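Local coordinates for protein glutathione peroxidase-like peroxiredoxin HYR1 (Saccharomyces cerevisiae, PDB 3CMI) that reduces hydroperoxides with electrons from thioredoxin and, as a sensor of peroxide stress, oxidises and so activates the transcription factor YAP1, at residues Ser10-Leu15 against Asp28-Lys33; Leu15-Lys20 against Pro99-Ile104; Tyr50-Ala55 against Leu153-Ser158; Arg129-Asn134 against Tyr147-Ser152. All coordinates share one frame; numbering follows the deposited sequence.

Contact 1. Residues Ser10-Leu15 against Asp28-Lys33; sequences SEFYKL and DQLKGK
The phenol ring of Tyr13 lies on the aliphatic chain of Lys31. Lys31 CG stands 3.4 Å from the Tyr13 ring centroid and 4° off the ring normal, a CH-pi contact centred on one face. Beyond CG the lysine runs extended, which carries CE back over the root of the ring, where Lys31 CE lies 3.8 Å from Tyr13 CG. At the far end of the ring, Tyr13 OH is hydrogen-bonded to a water 2.7 Å away, and the water is also hydrogen-bonded to Lys33 O (2.8 Å), tying the phenol to the end of the type II turn Leu30-Lys33. Deeper in, Phe12 CZ touches Leu30 CD2 at 3.9 Å, the two side chains crossing at about a right angle. With CG anti to the backbone N (chi1 -179°) the Phe12 ring is sent to Leu30 CD2, whereas Tyr13, its CG beside its own N (chi1 -63°), lays its ring against Lys31 CG. Outside this shell Phe12 packs on Phe27, on Phe117 of helix 113-121 and on Ile37, and Leu30 rests on Val35. The turn leads into strand 34-41, so the arrangement belongs to the N-terminal approach to the central sheet of this thioredoxin-like fold.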
loop_
_atom_site.group_PDB
_atom_site.type_symbol
_atom_site.label_atom_id
_atom_site.label_comp_id
_atom_site.label_asym_id
_atom_site.label_seq_id
_atom_site.Cartn_x
_atom_site.Cartn_y
_atom_site.Cartn_z
ATOM N N SER A 10 4.548 5.724 -16.087
ATOM C CA SER A 10 3.226 5.312 -15.528
ATOM C C SER A 10 2.610 6.415 -14.670
ATOM O O SER A 10 3.326 7.265 -14.131
ATOM C CB SER A 10 3.365 4.023 -14.711
ATOM O OG SER A 10 4.134 4.239 -13.540
ATOM N N GLU A 11 1.281 6.387 -14.551
ATOM C CA GLU A 11 0.528 7.347 -13.738
ATOM C C GLU A 11 0.883 7.207 -12.256
ATOM O O GLU A 11 0.755 8.160 -11.484
ATOM C CB GLU A 11 -0.980 7.151 -13.943
ATOM C CG GLU A 11 -1.839 8.348 -13.528
ATOM C CD GLU A 11 -3.338 8.069 -13.596
ATOM O OE1 GLU A 11 -4.043 8.406 -12.619
ATOM O OE2 GLU A 11 -3.813 7.517 -14.615
ATOM N N PHE A 12 1.331 6.011 -11.880
ATOM C CA PHE A 12 1.748 5.703 -10.514
ATOM C C PHE A 12 2.857 6.626 -10.001
ATOM O O PHE A 12 2.825 7.058 -8.851
ATOM C CB PHE A 12 2.199 4.238 -10.428
ATOM C CG PHE A 12 2.635 3.812 -9.055
ATOM C CD1 PHE A 12 1.695 3.555 -8.060
ATOM C CD2 PHE A 12 3.986 3.663 -8.758
ATOM C CE1 PHE A 12 2.097 3.157 -6.789
ATOM C CE2 PHE A 12 4.401 3.268 -7.494
ATOM C CZ PHE A 12 3.459 3.014 -6.505
ATOM N N TYR A 13 3.835 6.922 -10.854
ATOM C CA TYR A 13 4.984 7.725 -10.442
ATOM C C TYR A 13 4.666 9.216 -10.380
ATOM O O TYR A 13 5.455 9.996 -9.846
ATOM C CB TYR A 13 6.196 7.457 -11.342
ATOM C CG TYR A 13 6.705 6.029 -11.289
ATOM C CD1 TYR A 13 6.901 5.380 -10.068
ATOM C CD2 TYR A 13 7.000 5.332 -12.459
ATOM C CE1 TYR A 13 7.371 4.069 -10.014
ATOM C CE2 TYR A 13 7.472 4.022 -12.416
ATOM C CZ TYR A 13 7.653 3.397 -11.192
ATOM O OH TYR A 13 8.122 2.105 -11.146
ATOM N N LYS A 14 3.507 9.592 -10.918
ATOM C CA LYS A 14 3.013 10.972 -10.872
ATOM C C LYS A 14 2.397 11.315 -9.512
ATOM O O LYS A 14 2.271 12.489 -9.159
ATOM C CB LYS A 14 1.984 11.208 -11.981
ATOM C CG LYS A 14 2.571 11.404 -13.373
ATOM C CD LYS A 14 1.531 11.092 -14.443
ATOM C CE LYS A 14 2.052 11.362 -15.847
ATOM N NZ LYS A 14 1.798 12.770 -16.279
ATOM N N LEU A 15 2.019 10.281 -8.762
ATOM C CA LEU A 15 1.405 10.423 -7.442
ATOM C C LEU A 15 2.350 11.039 -6.417
ATOM O O LEU A 15 3.526 10.683 -6.354
ATOM C CB LEU A 15 0.946 9.056 -6.931
ATOM C CG LEU A 15 -0.459 8.496 -7.191
ATOM C CD1 LEU A 15 -1.265 9.228 -8.271
ATOM C CD2 LEU A 15 -0.383 6.984 -7.472
ATOM N N ASP A 28 7.813 8.994 -7.552
ATOM C CA ASP A 28 8.887 8.797 -8.525
ATOM C C ASP A 28 10.145 8.213 -7.867
ATOM O O ASP A 28 10.951 7.562 -8.534
ATOM C CB ASP A 28 9.192 10.079 -9.314
ATOM C CG ASP A 28 9.819 11.164 -8.461
ATOM O OD1 ASP A 28 10.563 11.994 -9.021
ATOM O OD2 ASP A 28 9.570 11.197 -7.237
ATOM N N GLN A 29 10.291 8.430 -6.558
ATOM C CA GLN A 29 11.384 7.829 -5.780
ATOM C C GLN A 29 11.222 6.309 -5.673
ATOM O O GLN A 29 12.148 5.602 -5.264
ATOM C CB GLN A 29 11.464 8.452 -4.380
ATOM C CG GLN A 29 10.349 8.012 -3.418
ATOM C CD GLN A 29 10.310 8.836 -2.139
ATOM O OE1 GLN A 29 9.442 9.702 -1.965
ATOM N NE2 GLN A 29 11.256 8.579 -1.243
ATOM N N LEU A 30 10.042 5.823 -6.052
ATOM C CA LEU A 30 9.692 4.406 -5.957
ATOM C C LEU A 30 10.036 3.611 -7.221
ATOM O O LEU A 30 9.783 2.407 -7.281
ATOM C CB LEU A 30 8.198 4.263 -5.642
ATOM C CG LEU A 30 7.687 4.146 -4.197
ATOM C CD1 LEU A 30 8.512 4.928 -3.169
ATOM C CD2 LEU A 30 6.216 4.519 -4.122
ATOM N N LYS A 31 10.609 4.290 -8.216
ATOM C CA LYS A 31 10.967 3.673 -9.495
ATOM C C LYS A 31 12.000 2.566 -9.308
ATOM O O LYS A 31 13.025 2.768 -8.652
ATOM C CB LYS A 31 11.495 4.724 -10.480
ATOM C CG LYS A 31 10.430 5.656 -11.045
ATOM C CD LYS A 31 11.040 6.772 -11.876
ATOM C CE LYS A 31 9.968 7.733 -12.376
ATOM N NZ LYS A 31 10.554 8.956 -13.008
ATOM N N GLY A 32 11.714 1.399 -9.880
ATOM C CA GLY A 32 12.594 0.240 -9.768
ATOM C C GLY A 32 12.403 -0.538 -8.480
ATOM O O GLY A 32 13.155 -1.470 -8.197
ATOM N N LYS A 33 11.395 -0.151 -7.701
ATOM C CA LYS A 33 11.077 -0.809 -6.435
ATOM C C LYS A 33 9.750 -1.537 -6.515
ATOM O O LYS A 33 8.805 -1.056 -7.145
ATOM C CB LYS A 33 11.024 0.207 -5.283
ATOM C CG LYS A 33 12.364 0.510 -4.611
ATOM C CD LYS A 33 13.242 1.402 -5.467
ATOM C CE LYS A 33 14.528 1.805 -4.738
ATOM N NZ LYS A 33 14.256 2.885 -3.744
HETATM O O HOH W 1 7.592 0.818 -8.829
#

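Contact 2. Residues Leu15-Lys20 against Pro99-Ile104; sequences LAPVDK and PIMKKI
Met101 turns its CG beside the backbone N (chi1 -55°) and bends again at chi2 (-74°), a folded course that brings the thioether to Pro17 and Asp19. Met101 SD lies 4.1 Å from Pro17 CG, and its methyl CE reaches Asp19 CB at 3.9 Å. Lys102 takes the other course: with CG anti to the backbone N and an extended chain, it runs alongside Val18, pointing the same way, and Lys102 CD meets Val18 CG1 at 3.8 Å. The backbones are joined in a single beta bridge between Asp19 and Met101. Lys102 N donates to Val18 O at 3.0 Å, and on the other flank of the bridge Lys20 N donates to Ile100 O at 3.2 Å, the latter more bent, with an N-H...O angle of 135°. A water reinforces the first link by donating to both Val18 O (2.7 Å) and Lys102 O (3.0 Å), so Val18 O accepts two bonds. The Asp19 carboxylate serves its own loop, through OD2 to Gln23 N. Around the bridge, Met101 packs on Ile68 and its backbone is bonded to Gly69 of strand 65-72, while Pro17 touches both Phe70 of that strand and Val114 of helix 113-121.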
loop_
_atom_site.group_PDB
_atom_site.type_symbol
_atom_site.label_atom_id
_atom_site.label_comp_id
_atom_site.label_asym_id
_atom_site.label_seq_id
_atom_site.Cartn_x
_atom_site.Cartn_y
_atom_site.Cartn_z
ATOM N N LEU A 15 2.019 10.281 -8.762
ATOM C CA LEU A 15 1.405 10.423 -7.442
ATOM C C LEU A 15 2.350 11.039 -6.417
ATOM O O LEU A 15 3.526 10.683 -6.354
ATOM C CB LEU A 15 0.946 9.056 -6.931
ATOM C CG LEU A 15 -0.459 8.496 -7.191
ATOM C CD1 LEU A 15 -1.265 9.228 -8.271
ATOM C CD2 LEU A 15 -0.383 6.984 -7.472
ATOM N N ALA A 16 1.822 11.959 -5.615
ATOM C CA ALA A 16 2.589 12.565 -4.534
ATOM C C ALA A 16 1.689 12.851 -3.326
ATOM O O ALA A 16 1.286 14.002 -3.104
ATOM C CB ALA A 16 3.293 13.847 -5.018
ATOM N N PRO A 17 1.368 11.803 -2.540
ATOM C CA PRO A 17 0.574 11.995 -1.327
ATOM C C PRO A 17 1.360 12.742 -0.253
ATOM O O PRO A 17 2.595 12.730 -0.262
ATOM C CB PRO A 17 0.302 10.565 -0.864
ATOM C CG PRO A 17 1.473 9.785 -1.377
ATOM C CD PRO A 17 1.736 10.386 -2.727
ATOM N N VAL A 18 0.644 13.380 0.664
ATOM C CA VAL A 18 1.273 14.077 1.783
ATOM C C VAL A 18 1.760 13.047 2.811
ATOM O O VAL A 18 1.021 12.130 3.162
ATOM C CB VAL A 18 0.290 15.076 2.439
ATOM C CG1 VAL A 18 0.962 15.829 3.555
ATOM C CG2 VAL A 18 -0.263 16.058 1.402
ATOM N N ASP A 19 2.994 13.194 3.292
ATOM C CA ASP A 19 3.516 12.248 4.283
ATOM C C ASP A 19 3.089 12.614 5.709
ATOM O O ASP A 19 2.346 13.581 5.914
ATOM C CB ASP A 19 5.043 12.033 4.146
ATOM C CG ASP A 19 5.883 13.185 4.718
ATOM O OD1 ASP A 19 7.126 13.108 4.602
ATOM O OD2 ASP A 19 5.332 14.160 5.279
ATOM N N LYS A 20 3.556 11.826 6.677
ATOM C CA LYS A 20 3.235 11.999 8.097
ATOM C C LYS A 20 3.635 13.377 8.644
ATOM O O LYS A 20 2.939 13.931 9.500
ATOM C CB LYS A 20 3.915 10.890 8.909
ATOM C CG LYS A 20 3.350 10.657 10.308
ATOM C CD LYS A 20 4.220 9.689 11.113
ATOM C CE LYS A 20 5.475 10.371 11.648
ATOM N NZ LYS A 20 6.230 9.516 12.613
ATOM N N PRO A 99 7.661 3.909 5.349
ATOM C CA PRO A 99 6.963 5.200 5.226
ATOM C C PRO A 99 5.478 5.170 5.598
ATOM O O PRO A 99 4.708 4.377 5.052
ATOM C CB PRO A 99 7.144 5.561 3.745
ATOM C CG PRO A 99 8.384 4.841 3.344
ATOM C CD PRO A 99 8.312 3.533 4.079
ATOM N N ILE A 100 5.111 6.038 6.539
ATOM C CA ILE A 100 3.724 6.271 6.934
ATOM C C ILE A 100 3.317 7.661 6.449
ATOM O O ILE A 100 4.074 8.622 6.578
ATOM C CB ILE A 100 3.536 6.138 8.476
ATOM C CG1 ILE A 100 3.884 4.717 8.958
ATOM C CG2 ILE A 100 2.131 6.564 8.921
ATOM C CD1 ILE A 100 2.930 3.604 8.495
ATOM N N MET A 101 2.123 7.760 5.876
ATOM C CA MET A 101 1.662 9.003 5.267
ATOM C C MET A 101 0.685 9.728 6.185
ATOM O O MET A 101 0.312 9.201 7.233
ATOM C CB MET A 101 1.000 8.709 3.916
ATOM C CG MET A 101 1.861 7.919 2.929
ATOM S SD MET A 101 3.201 8.878 2.188
ATOM C CE MET A 101 4.595 8.319 3.160
ATOM N N LYS A 102 0.291 10.943 5.792
ATOM C CA LYS A 102 -0.806 11.667 6.432
ATOM C C LYS A 102 -2.117 10.873 6.300
ATOM O O LYS A 102 -2.342 10.191 5.290
ATOM C CB LYS A 102 -0.962 13.059 5.794
ATOM C CG LYS A 102 -1.969 13.989 6.472
ATOM C CD LYS A 102 -2.136 15.298 5.691
ATOM C CE LYS A 102 -3.301 16.140 6.221
ATOM N NZ LYS A 102 -3.718 17.209 5.255
ATOM N N LYS A 103 -2.968 10.970 7.325
ATOM C CA LYS A 103 -4.288 10.330 7.320
ATOM C C LYS A 103 -5.123 10.782 6.118
ATOM O O LYS A 103 -5.161 11.966 5.784
ATOM C CB LYS A 103 -5.035 10.612 8.631
ATOM C CG LYS A 103 -6.375 9.871 8.771
ATOM C CD LYS A 103 -7.163 10.326 10.002
ATOM C CE LYS A 103 -7.936 11.625 9.763
ATOM N NZ LYS A 103 -9.104 11.446 8.846
ATOM N N ILE A 104 -5.767 9.817 5.463
ATOM C CA ILE A 104 -6.594 10.079 4.286
ATOM C C ILE A 104 -7.926 9.353 4.385
ATOM O O ILE A 104 -8.114 8.495 5.256
ATOM C CB ILE A 104 -5.910 9.599 2.966
ATOM C CG1 ILE A 104 -5.570 8.101 3.042
ATOM C CG2 ILE A 104 -4.694 10.457 2.627
ATOM C CD1 ILE A 104 -5.555 7.383 1.698
HETATM O O HOH W 2 -1.338 10.911 2.584
#

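Contact 3. Residues Tyr50-Ala55 against Leu153-Ser158; sequences YKELEA and LTKPSS
Glu52 reaches from helix 47-60 to three consecutive residues of the facing loop, Lys155, Pro156 and Ser157, and its two carboxylate oxygens divide the polar work. OE2 takes the hydroxyl: Ser157 OG donates to Glu52 OE2 at 3.2 Å, approaching from above the carboxylate plane, 37° out of it. The amide of the same serine adds a weak second bond, Ser157 N to Glu52 OE2 at 3.5 Å, long but nearly straight. With OG between the backbone N and the carbonyl carbon (chi1 58°), hydroxyl and amide can point to the same oxygen.

The charged pairing uses the other oxygen. Glu52 OE1 forms a salt bridge with Lys155 NZ at 3.5 Å, and Lys155, bent at chi2 and chi3, curls its methylenes past the carboxylate, so that Lys155 CD comes to 3.4 Å from the same OE1. With partners on both oxygens the carboxylate is probably restrained in its rotation, and the nearby ammonium would be expected to favour its ionised form.

The apolar contact centres on the Pro156 ring. Pro156 CG lies 3.8 Å from Leu53 CD2 and also 3.8 Å from Glu52 CB, with both helix side chains meeting the proline at about a right angle. Leu53 continues inward to Leu36 of strand 34-41 and to Phe98. Pro156 opens a 3-10 turn, in which Ser158 N bonds back to Lys155 O. The contact is thus a helix-to-loop junction of the thioredoxin-like fold, joining helix 47-60 to the approach to helix 160-167 on the same side of the central sheet.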
loop_
_atom_site.group_PDB
_atom_site.type_symbol
_atom_site.label_atom_id
_atom_site.label_comp_id
_atom_site.label_asym_id
_atom_site.label_seq_id
_atom_site.Cartn_x
_atom_site.Cartn_y
_atom_site.Cartn_z
ATOM N N TYR A 50 0.616 -4.808 12.212
ATOM C CA TYR A 50 1.797 -3.967 12.033
ATOM C C TYR A 50 3.098 -4.752 12.188
ATOM O O TYR A 50 4.085 -4.466 11.511
ATOM C CB TYR A 50 1.772 -2.785 13.007
ATOM C CG TYR A 50 0.567 -1.890 12.839
ATOM C CD1 TYR A 50 -0.519 -1.990 13.702
ATOM C CD2 TYR A 50 0.509 -0.950 11.812
ATOM C CE1 TYR A 50 -1.637 -1.179 13.551
ATOM C CE2 TYR A 50 -0.604 -0.132 11.654
ATOM C CZ TYR A 50 -1.673 -0.253 12.526
ATOM O OH TYR A 50 -2.779 0.549 12.384
ATOM N N LYS A 51 3.093 -5.738 13.083
ATOM C CA LYS A 51 4.253 -6.599 13.280
ATOM C C LYS A 51 4.576 -7.401 12.018
ATOM O O LYS A 51 5.740 -7.497 11.626
ATOM C CB LYS A 51 4.050 -7.533 14.477
ATOM C CG LYS A 51 4.290 -6.879 15.831
ATOM C CD LYS A 51 4.505 -7.926 16.917
ATOM C CE LYS A 51 4.691 -7.274 18.279
ATOM N NZ LYS A 51 5.108 -8.250 19.326
ATOM N N GLU A 52 3.543 -7.960 11.385
ATOM C CA GLU A 52 3.712 -8.732 10.151
ATOM C C GLU A 52 4.215 -7.873 8.987
ATOM O O GLU A 52 5.064 -8.313 8.212
ATOM C CB GLU A 52 2.421 -9.470 9.767
ATOM C CG GLU A 52 2.187 -10.764 10.546
ATOM C CD GLU A 52 1.350 -11.791 9.782
ATOM O OE1 GLU A 52 0.486 -12.445 10.413
ATOM O OE2 GLU A 52 1.559 -11.959 8.559
ATOM N N LEU A 53 3.692 -6.651 8.874
ATOM C CA LEU A 53 4.127 -5.708 7.845
ATOM C C LEU A 53 5.582 -5.310 8.042
ATOM O O LEU A 53 6.362 -5.302 7.088
ATOM C CB LEU A 53 3.241 -4.460 7.837
ATOM C CG LEU A 53 1.810 -4.622 7.319
ATOM C CD1 LEU A 53 0.968 -3.437 7.751
ATOM C CD2 LEU A 53 1.778 -4.806 5.802
ATOM N N GLU A 54 5.935 -4.983 9.284
ATOM C CA GLU A 54 7.303 -4.617 9.650
ATOM C C GLU A 54 8.290 -5.747 9.354
ATOM O O GLU A 54 9.398 -5.494 8.874
ATOM C CB GLU A 54 7.367 -4.198 11.124
ATOM C CG GLU A 54 8.741 -3.708 11.622
ATOM C CD GLU A 54 9.243 -2.441 10.931
ATOM O OE1 GLU A 54 10.417 -2.091 11.150
ATOM O OE2 GLU A 54 8.487 -1.795 10.174
ATOM N N ALA A 55 7.875 -6.988 9.622
ATOM C CA ALA A 55 8.690 -8.162 9.329
ATOM C C ALA A 55 8.941 -8.296 7.825
ATOM O O ALA A 55 10.055 -8.594 7.404
ATOM C CB ALA A 55 8.041 -9.434 9.892
ATOM N N LEU A 153 -7.870 -9.714 5.027
ATOM C CA LEU A 153 -7.619 -10.958 5.752
ATOM C C LEU A 153 -6.354 -11.694 5.310
ATOM O O LEU A 153 -5.838 -12.538 6.057
ATOM C CB LEU A 153 -8.832 -11.900 5.678
ATOM C CG LEU A 153 -10.126 -11.454 6.375
ATOM C CD1 LEU A 153 -11.243 -12.465 6.127
ATOM C CD2 LEU A 153 -9.919 -11.229 7.877
ATOM N N THR A 154 -5.852 -11.395 4.111
ATOM C CA THR A 154 -4.648 -12.082 3.648
ATOM C C THR A 154 -3.454 -11.484 4.370
ATOM O O THR A 154 -3.223 -10.275 4.314
ATOM C CB THR A 154 -4.447 -12.098 2.093
ATOM O OG1 THR A 154 -3.278 -11.360 1.724
ATOM C CG2 THR A 154 -5.642 -11.578 1.362
ATOM N N LYS A 155 -2.725 -12.342 5.074
ATOM C CA LYS A 155 -1.615 -11.915 5.912
ATOM C C LYS A 155 -0.428 -11.487 5.046
ATOM O O LYS A 155 -0.194 -12.075 3.990
ATOM C CB LYS A 155 -1.227 -13.018 6.900
ATOM C CG LYS A 155 -2.426 -13.730 7.533
ATOM C CD LYS A 155 -2.333 -13.803 9.059
ATOM C CE LYS A 155 -2.883 -12.523 9.713
ATOM N NZ LYS A 155 -2.970 -12.622 11.204
ATOM N N PRO A 156 0.299 -10.432 5.470
ATOM C CA PRO A 156 1.434 -9.928 4.698
ATOM C C PRO A 156 2.453 -11.012 4.349
ATOM O O PRO A 156 2.963 -11.036 3.228
ATOM C CB PRO A 156 2.053 -8.879 5.634
ATOM C CG PRO A 156 0.908 -8.400 6.441
ATOM C CD PRO A 156 0.079 -9.631 6.689
ATOM N N SER A 157 2.726 -11.908 5.295
ATOM C CA SER A 157 3.652 -13.027 5.087
ATOM C C SER A 157 3.268 -13.910 3.891
ATOM O O SER A 157 4.139 -14.455 3.208
ATOM C CB SER A 157 3.747 -13.874 6.358
ATOM O OG SER A 157 2.470 -14.373 6.736
ATOM N N SER A 158 1.966 -14.040 3.637
ATOM C CA SER A 158 1.455 -14.851 2.524
ATOM C C SER A 158 1.824 -14.303 1.137
ATOM O O SER A 158 1.726 -15.015 0.130
ATOM C CB SER A 158 -0.060 -14.998 2.644
ATOM O OG SER A 158 -0.388 -15.860 3.723
#

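Contact 4. Residues Arg129-Asn134 against Tyr147-Ser152; sequences RGIKWN and YERYSS
Arg149 grips the carbonyl oxygen of Arg129 end-on with both terminal nitrogens. Arg149 NH2 donates to Arg129 O at 2.7 Å and Arg149 NH1 donates to the same oxygen at 2.9 Å. The acceptor lies within 5° of the guanidinium plane for both bonds; seen from the carbonyl, NH1 is in its plane while NH2 stands above it. The reach comes from a chain extended all the way from CG to NE, with CG anti to the backbone N (chi1 180°). Further bonds fix the group: NH2 forms a salt bridge with Glu136, which also accepts from Lys132 N, and NH1 donates to Lys122 O. Two bonds to one oxygen plus these anchors would hold the guanidinium against rotation. At the base of the arginine, Arg149 N bonds to Glu148 OE2 at 2.8 Å through the anti lone pair of that oxygen. Packing is slighter. Ile131 CD1 comes to 3.6 Å from Arg149 NH2, and the isoleucine goes on to touch Phe138 and Tyr115; near the other end Trp133 approaches Ser152 loosely, in doubtful detail. A classic beta bulge sets Tyr147 and Glu148 together opposite Leu139, in the antiparallel pair of strands 137-140 and 146-150 at the edge of the thioredoxin-like sheet.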
loop_
_atom_site.group_PDB
_atom_site.type_symbol
_atom_site.label_atom_id
_atom_site.label_comp_id
_atom_site.label_asym_id
_atom_site.label_seq_id
_atom_site.Cartn_x
_atom_site.Cartn_y
_atom_site.Cartn_z
ATOM N N ARG A 129 -16.123 -1.171 -5.615
ATOM C CA ARG A 129 -14.702 -0.988 -5.905
ATOM C C ARG A 129 -13.962 -0.550 -4.654
ATOM O O ARG A 129 -12.752 -0.737 -4.544
ATOM C CB ARG A 129 -14.506 0.075 -6.987
ATOM C CG ARG A 129 -15.150 -0.277 -8.319
ATOM C CD ARG A 129 -15.255 0.911 -9.266
ATOM N NE ARG A 129 -13.954 1.272 -9.826
ATOM C CZ ARG A 129 -13.210 2.288 -9.400
ATOM N NH1 ARG A 129 -12.039 2.531 -9.971
ATOM N NH2 ARG A 129 -13.633 3.063 -8.405
ATOM N N GLY A 130 -14.698 0.033 -3.713
ATOM C CA GLY A 130 -14.113 0.622 -2.517
ATOM C C GLY A 130 -13.355 -0.348 -1.634
ATOM O O GLY A 130 -13.491 -1.568 -1.765
ATOM N N ILE A 131 -12.544 0.212 -0.739
ATOM C CA ILE A 131 -11.818 -0.559 0.264
ATOM C C ILE A 131 -12.815 -1.035 1.313
ATOM O O ILE A 131 -13.621 -0.246 1.812
ATOM C CB ILE A 131 -10.704 0.293 0.930
ATOM C CG1 ILE A 131 -9.773 0.922 -0.130
ATOM C CG2 ILE A 131 -9.923 -0.530 1.970
ATOM C CD1 ILE A 131 -9.052 -0.085 -1.062
ATOM N N LYS A 132 -12.765 -2.324 1.633
ATOM C CA LYS A 132 -13.756 -2.940 2.523
ATOM C C LYS A 132 -13.443 -2.726 4.003
ATOM O O LYS A 132 -14.347 -2.442 4.792
ATOM C CB LYS A 132 -13.912 -4.441 2.224
ATOM C CG LYS A 132 -14.992 -4.791 1.200
ATOM C CD LYS A 132 -14.545 -4.506 -0.236
ATOM C CE LYS A 132 -15.660 -4.778 -1.248
ATOM N NZ LYS A 132 -15.839 -6.234 -1.542
ATOM N N TRP A 133 -12.172 -2.877 4.377
ATOM C CA TRP A 133 -11.763 -2.719 5.771
ATOM C C TRP A 133 -10.296 -2.312 5.899
ATOM O O TRP A 133 -9.598 -2.144 4.898
ATOM C CB TRP A 133 -12.049 -4.004 6.569
ATOM C CG TRP A 133 -12.592 -3.734 7.949
ATOM C CD1 TRP A 133 -13.832 -3.236 8.262
ATOM C CD2 TRP A 133 -11.918 -3.939 9.197
ATOM N NE1 TRP A 133 -13.967 -3.120 9.626
ATOM C CE2 TRP A 133 -12.809 -3.544 10.224
ATOM C CE3 TRP A 133 -10.649 -4.421 9.549
ATOM C CZ2 TRP A 133 -12.469 -3.616 11.582
ATOM C CZ3 TRP A 133 -10.310 -4.490 10.901
ATOM C CH2 TRP A 133 -11.219 -4.091 11.899
ATOM N N ASN A 134 -9.842 -2.138 7.136
ATOM C CA ASN A 134 -8.430 -1.891 7.429
ATOM C C ASN A 134 -7.514 -2.934 6.798
ATOM O O ASN A 134 -7.890 -4.101 6.682
ATOM C CB ASN A 134 -8.204 -1.875 8.940
ATOM C CG ASN A 134 -8.873 -0.701 9.621
ATOM O OD1 ASN A 134 -8.800 0.434 9.146
ATOM N ND2 ASN A 134 -9.524 -0.967 10.748
ATOM N N TYR A 147 0.108 -5.012 -9.742
ATOM C CA TYR A 147 0.112 -6.451 -9.994
ATOM C C TYR A 147 -1.163 -7.123 -9.492
ATOM O O TYR A 147 -1.767 -7.931 -10.205
ATOM C CB TYR A 147 1.345 -7.106 -9.356
ATOM C CG TYR A 147 1.425 -8.603 -9.575
ATOM C CD1 TYR A 147 1.070 -9.495 -8.561
ATOM C CD2 TYR A 147 1.846 -9.127 -10.799
ATOM C CE1 TYR A 147 1.135 -10.872 -8.760
ATOM C CE2 TYR A 147 1.918 -10.509 -11.007
ATOM C CZ TYR A 147 1.560 -11.372 -9.981
ATOM O OH TYR A 147 1.628 -12.735 -10.172
ATOM N N GLU A 148 -1.557 -6.793 -8.262
ATOM C CA GLU A 148 -2.718 -7.415 -7.628
ATOM C C GLU A 148 -3.164 -6.686 -6.362
ATOM O O GLU A 148 -2.364 -6.045 -5.670
ATOM C CB GLU A 148 -2.431 -8.896 -7.314
ATOM C CG GLU A 148 -3.646 -9.739 -6.898
ATOM C CD GLU A 148 -4.804 -9.663 -7.885
ATOM O OE1 GLU A 148 -4.924 -10.587 -8.707
ATOM O OE2 GLU A 148 -5.584 -8.677 -7.846
ATOM N N ARG A 149 -4.461 -6.800 -6.088
ATOM C CA ARG A 149 -5.097 -6.289 -4.884
ATOM C C ARG A 149 -5.478 -7.470 -3.979
ATOM O O ARG A 149 -6.037 -8.469 -4.444
ATOM C CB ARG A 149 -6.333 -5.491 -5.288
ATOM C CG ARG A 149 -7.144 -4.873 -4.169
ATOM C CD ARG A 149 -8.394 -4.245 -4.776
ATOM N NE ARG A 149 -9.275 -3.643 -3.786
ATOM C CZ ARG A 149 -10.224 -2.756 -4.071
ATOM N NH1 ARG A 149 -10.405 -2.342 -5.318
ATOM N NH2 ARG A 149 -10.988 -2.272 -3.102
ATOM N N TYR A 150 -5.170 -7.350 -2.692
ATOM C CA TYR A 150 -5.424 -8.421 -1.728
ATOM C C TYR A 150 -6.314 -7.921 -0.606
ATOM O O TYR A 150 -6.217 -6.766 -0.197
ATOM C CB TYR A 150 -4.109 -8.939 -1.146
ATOM C CG TYR A 150 -3.127 -9.403 -2.195
ATOM C CD1 TYR A 150 -2.177 -8.528 -2.722
ATOM C CD2 TYR A 150 -3.157 -10.718 -2.670
ATOM C CE1 TYR A 150 -1.278 -8.951 -3.694
ATOM C CE2 TYR A 150 -2.262 -11.151 -3.641
ATOM C CZ TYR A 150 -1.326 -10.262 -4.145
ATOM O OH TYR A 150 -0.439 -10.679 -5.105
ATOM N N SER A 151 -7.170 -8.801 -0.097
ATOM C CA SER A 151 -8.106 -8.426 0.959
ATOM C C SER A 151 -7.411 -8.193 2.304
ATOM O O SER A 151 -6.255 -8.581 2.501
ATOM C CB SER A 151 -9.195 -9.488 1.103
ATOM O OG SER A 151 -8.642 -10.694 1.586
ATOM N N SER A 152 -8.139 -7.573 3.229
ATOM C CA SER A 152 -7.655 -7.317 4.590
ATOM C C SER A 152 -7.275 -8.576 5.378
ATOM O O SER A 152 -6.451 -8.507 6.292
ATOM C CB SER A 152 -8.687 -6.505 5.379
ATOM O OG SER A 152 -10.011 -6.858 5.021
#

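How the contacts relate
From the N terminus, contact 1 closes a short loop before strand 34-41, joining residues 10-15 to the turn that leads into that strand. Contact 2 shares Leu15 with it but reaches much farther, to 99-104, bringing in the connection between strand 65-72 and helix 113-121; the two cross along the chain. Contact 3 starts on helix 47-60, within the span of contact 2, and ends beyond it at 153-158, so these two also cross. Contact 4 falls wholly within the span of contact 3, and its end at Ser152 adjoins Leu153; it ties the loop before strand 137-140 to edge strand 146-150. Contacts 1 and 3 lie on opposite sides of the chain's centre, about 23 Å apart between centres.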